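Long-range contacts in coronin (Toxoplasma gondii, PDB 4OZU), which probably binds actin filaments and contributes to parasite invasion and egress, here represented by its WD40 beta-propeller domain: residues P321-D326 / P365-V370; T279-V284 / A330-M335. All coordinates share one frame; numbering follows the deposited sequence.

Lys-322 and Asp-326 of contact 1 both touch strand 331-339 of contact 2. Lys-322 NZ lies 2.8 Å from Ile-332 O, a probable hydrogen bond. Asp-326 N lies 2.8 Å from Glu-331 OE1, also a probable hydrogen bond. Lys-322 NZ further packs on Thr-279 CG2 at 3.6 Å, so this lysine meets both segments of contact 2. The centres of the two contacts are about 11 Å apart, on the same side of the chain's centre. Contact 1 is at the surface and contact 2 is buried between two sheets. An acetate ion, probably from the crystallisation liquor, lies about 4 Å from the side chain of Val-370 in contact 1.

Contact 1 (P321-D326 / P365-V370); sequences PKLAVD and PPAPDV
Leu-323 lies over the chain at Pro-368 to Val-370 and loses the most surface in this contact. Its CD1 methyl meets Val-370 CG1 at 3.5 Å, the two side chains crossing at a slant. CD1 also lies 3.7 Å from Pro-368 O, so the methyl rests on backbone as well as on side chain. The other branch is looser, with Leu-323 CD2 4.5 Å from Ala-367 CB. Ala-367 points its methyl at the 3-10 turn and is met there by the aliphatic part of Lys-322. The contact is between Lys-322 CG and Ala-367 CB, at 3.5 Å. With chi1 at 178°, the lysine chain starts out away from its own backbone N, and this lays CG against the Ala-367 methyl. Bends at chi2 and chi3 then turn the chain away from Ala-367, and the amine ends at Asp-276 in a salt bridge and at Ile-332 O.

No direct hydrogen bond joins the two segments. One water links them, accepting from Leu-323 N at 3.2 Å and donating to Pro-368 O at 3.1 Å. Pro-368 O thus has a polar partner as well as the leucine methyl. The 3-10 turn lies in the loop between strands 317-319 and 331-339. Short strand 367-368, which it meets, pairs antiparallel with strand 389-390, and Leu-323 also touches Val-392 of that C-terminal tail.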
# COMPACT_ATOMS: atom_id res chain seq x y z
N PRO A 321 6.77 1.92 6.45
CA PRO A 321 7.54 0.70 6.14
C PRO A 321 8.07 0.04 7.40
O PRO A 321 8.24 0.71 8.42
CB PRO A 321 8.69 1.21 5.27
CG PRO A 321 8.29 2.58 4.83
CD PRO A 321 7.43 3.12 5.92
N LYS A 322 8.34 -1.25 7.31
CA LYS A 322 8.88 -2.01 8.44
C LYS A 322 10.17 -1.39 8.96
O LYS A 322 10.40 -1.35 10.16
CB LYS A 322 9.12 -3.46 8.05
CG LYS A 322 9.72 -4.33 9.14
CD LYS A 322 8.79 -4.49 10.34
CE LYS A 322 7.54 -5.26 9.96
NZ LYS A 322 6.78 -5.73 11.15
N LEU A 323 11.02 -0.92 8.05
CA LEU A 323 12.32 -0.37 8.45
C LEU A 323 12.18 0.84 9.36
O LEU A 323 13.13 1.21 10.05
CB LEU A 323 13.14 0.02 7.22
CG LEU A 323 13.75 -1.12 6.40
CD1 LEU A 323 14.37 -0.56 5.14
CD2 LEU A 323 14.77 -1.90 7.21
N ALA A 324 11.00 1.46 9.35
CA ALA A 324 10.78 2.68 10.11
C ALA A 324 10.21 2.46 11.52
O ALA A 324 10.13 3.40 12.31
CB ALA A 324 9.86 3.61 9.33
N VAL A 325 9.81 1.24 11.86
CA VAL A 325 9.14 1.03 13.15
C VAL A 325 10.11 1.16 14.32
O VAL A 325 11.32 1.00 14.17
CB VAL A 325 8.42 -0.35 13.24
CG1 VAL A 325 7.42 -0.52 12.10
CG2 VAL A 325 9.42 -1.50 13.29
N ASP A 326 9.55 1.45 15.49
CA ASP A 326 10.31 1.65 16.71
C ASP A 326 10.48 0.31 17.43
O ASP A 326 9.58 -0.15 18.14
CB ASP A 326 9.59 2.67 17.60
CG ASP A 326 10.44 3.12 18.77
OD1 ASP A 326 11.38 2.39 19.16
OD2 ASP A 326 10.17 4.22 19.31
N PRO A 365 11.89 -10.51 12.19
CA PRO A 365 12.61 -11.24 11.15
C PRO A 365 13.25 -10.27 10.16
O PRO A 365 12.92 -9.08 10.18
CB PRO A 365 11.53 -12.09 10.48
CG PRO A 365 10.36 -12.07 11.42
CD PRO A 365 10.44 -10.77 12.15
N PRO A 366 14.13 -10.77 9.29
CA PRO A 366 14.75 -9.93 8.26
C PRO A 366 13.69 -9.20 7.44
O PRO A 366 12.81 -9.82 6.85
CB PRO A 366 15.54 -10.93 7.42
CG PRO A 366 15.81 -12.07 8.35
CD PRO A 366 14.60 -12.17 9.21
N ALA A 367 13.78 -7.87 7.43
CA ALA A 367 12.76 -7.03 6.82
C ALA A 367 13.14 -6.69 5.39
O ALA A 367 14.32 -6.68 5.05
CB ALA A 367 12.58 -5.77 7.62
N PRO A 368 12.14 -6.41 4.53
CA PRO A 368 12.48 -5.97 3.18
C PRO A 368 13.44 -4.79 3.21
O PRO A 368 13.16 -3.80 3.89
CB PRO A 368 11.13 -5.56 2.58
CG PRO A 368 10.12 -6.37 3.34
CD PRO A 368 10.68 -6.48 4.74
N ASP A 369 14.56 -4.90 2.50
CA ASP A 369 15.56 -3.85 2.46
C ASP A 369 15.30 -2.84 1.35
O ASP A 369 14.48 -3.08 0.47
CB ASP A 369 16.95 -4.45 2.28
CG ASP A 369 18.06 -3.56 2.85
OD1 ASP A 369 17.76 -2.45 3.36
OD2 ASP A 369 19.23 -3.98 2.79
N VAL A 370 16.01 -1.72 1.41
CA VAL A 370 15.86 -0.67 0.41
C VAL A 370 16.86 -0.87 -0.73
O VAL A 370 17.41 0.09 -1.27
CB VAL A 370 16.05 0.73 1.05
CG1 VAL A 370 14.91 1.01 2.03
CG2 VAL A 370 17.40 0.85 1.75
O HOH W 1 10.89 -2.00 5.07

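Contact 2 (T279-V284 / A330-M335)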
# COMPACT_ATOMS: atom_id res chain seq x y z
N THR A 279 5.69 -10.31 9.26
CA THR A 279 5.07 -10.96 10.42
C THR A 279 3.78 -11.70 10.08
O THR A 279 3.34 -12.56 10.85
CB THR A 279 4.73 -9.95 11.54
OG1 THR A 279 3.71 -9.05 11.08
CG2 THR A 279 5.97 -9.16 11.97
N GLY A 280 3.17 -11.36 8.95
CA GLY A 280 1.89 -11.93 8.59
C GLY A 280 0.68 -11.15 9.09
O GLY A 280 -0.46 -11.58 8.88
N MET A 281 0.90 -10.01 9.73
CA MET A 281 -0.21 -9.17 10.14
C MET A 281 -0.93 -8.64 8.91
O MET A 281 -0.31 -8.21 7.93
CB MET A 281 0.24 -8.00 11.02
CG MET A 281 0.75 -8.37 12.40
SD MET A 281 -0.28 -9.50 13.35
CE MET A 281 -1.86 -8.66 13.35
N LEU A 282 -2.26 -8.68 8.98
CA LEU A 282 -3.10 -8.27 7.87
C LEU A 282 -4.17 -7.32 8.39
O LEU A 282 -5.05 -7.72 9.15
CB LEU A 282 -3.73 -9.50 7.20
CG LEU A 282 -4.53 -9.33 5.91
CD1 LEU A 282 -3.72 -8.62 4.83
CD2 LEU A 282 -5.00 -10.67 5.41
N TYR A 283 -4.06 -6.05 8.00
CA TYR A 283 -4.99 -5.03 8.46
C TYR A 283 -6.04 -4.77 7.38
O TYR A 283 -5.71 -4.74 6.20
CB TYR A 283 -4.24 -3.73 8.79
CG TYR A 283 -3.07 -3.90 9.74
CD1 TYR A 283 -1.83 -4.28 9.25
CD2 TYR A 283 -3.20 -3.68 11.10
CE1 TYR A 283 -0.75 -4.44 10.09
CE2 TYR A 283 -2.11 -3.83 11.96
CZ TYR A 283 -0.90 -4.21 11.45
OH TYR A 283 0.19 -4.38 12.28
N VAL A 284 -7.30 -4.60 7.79
CA VAL A 284 -8.35 -4.22 6.85
C VAL A 284 -8.97 -2.92 7.32
O VAL A 284 -9.53 -2.84 8.41
CB VAL A 284 -9.42 -5.34 6.69
CG1 VAL A 284 -8.80 -6.55 6.01
CG2 VAL A 284 -10.03 -5.74 8.03
N ALA A 330 8.55 -2.44 20.73
CA ALA A 330 7.88 -3.63 20.22
C ALA A 330 6.78 -3.22 19.25
O ALA A 330 5.75 -3.90 19.13
CB ALA A 330 7.32 -4.48 21.36
N GLU A 331 7.00 -2.10 18.57
CA GLU A 331 6.11 -1.67 17.50
C GLU A 331 6.38 -2.50 16.25
O GLU A 331 7.51 -2.53 15.78
CB GLU A 331 6.31 -0.18 17.20
CG GLU A 331 5.38 0.37 16.12
CD GLU A 331 5.70 1.81 15.77
OE1 GLU A 331 6.87 2.08 15.39
OE2 GLU A 331 4.79 2.66 15.86
N ILE A 332 5.35 -3.16 15.70
CA ILE A 332 5.56 -3.94 14.48
C ILE A 332 4.94 -3.25 13.25
O ILE A 332 5.33 -3.54 12.12
CB ILE A 332 4.99 -5.37 14.61
CG1 ILE A 332 3.47 -5.37 14.71
CG2 ILE A 332 5.62 -6.08 15.81
CD1 ILE A 332 2.88 -6.75 14.53
N GLY A 333 3.99 -2.36 13.48
CA GLY A 333 3.41 -1.58 12.40
C GLY A 333 2.90 -0.25 12.92
O GLY A 333 2.70 -0.07 14.13
N ARG A 334 2.70 0.70 12.00
CA ARG A 334 2.14 1.99 12.38
C ARG A 334 1.28 2.55 11.26
O ARG A 334 1.72 2.66 10.11
CB ARG A 334 3.25 2.99 12.73
CG ARG A 334 2.73 4.25 13.41
CD ARG A 334 3.80 5.33 13.52
NE ARG A 334 5.07 4.81 14.05
CZ ARG A 334 6.24 5.43 13.91
NH1 ARG A 334 6.32 6.60 13.28
NH2 ARG A 334 7.34 4.88 14.41
N MET A 335 0.05 2.88 11.61
CA MET A 335 -0.86 3.55 10.69
C MET A 335 -0.79 5.06 10.91
O MET A 335 -0.71 5.52 12.04
CB MET A 335 -2.29 3.06 10.90
CG MET A 335 -3.32 3.73 10.01
SD MET A 335 -5.00 3.34 10.55
CE MET A 335 -5.05 1.58 10.28
O HOH W 2 2.59 -4.66 10.86
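Met-281 and Ile-332 form the tight part of this contact. Met-281 CG and Ile-332 CD1 are 3.4 Å apart, closer than usual for two carbons, and the side chains cross at about a right angle. Ile-332 holds CG1 between its backbone N and carbonyl carbon (chi1 67°), and CD1 at the end of that branch reaches the methionine. Thr-279 OG1 lies beside the same isoleucine methyl. This hydroxyl oxygen also accepts from Met-281 N in an ST turn and is hydrogen-bonded to Asp-276.

The Tyr-283 side is looser and is bridged by one water, although the tyrosine itself is buried. Tyr-283 OH stays 4.2 Å from Ile-332 CG1 and 4.3 Å from Gly-333 CA. A water at the edge of the tyrosine ring, in its plane, bridges the two strands: it lies 2.8 Å from Tyr-283 OH and donates to Ile-332 O at 3.2 Å. The ring is also met by Phe-319, Phe-349 and Tyr-294.

Arg-334 points away from strand 281-286 and grips Glu-331 side-on, in its guanidinium plane. Arg-334 NE reaches Glu-331 OE2 at 2.8 Å, and Arg-334 NH2 reaches Glu-331 OE1 at 3.0 Å. Ser-348 OG adds a hydrogen bond to Glu-331 OE2.

Strands 281-284 and 331-335 run nearly parallel (18°), with axes 9.6 Å apart and no hydrogen bond between them. They belong to different sheets. Ile-332 and Gly-333 form a classic beta bulge opposite Phe-349. The arrangement is the face-to-face packing of adjacent blades in a seven-bladed WD40 propeller. The blade holding strand 331-339 also takes in the N-terminal strand 16-25, the usual closure of such a ring.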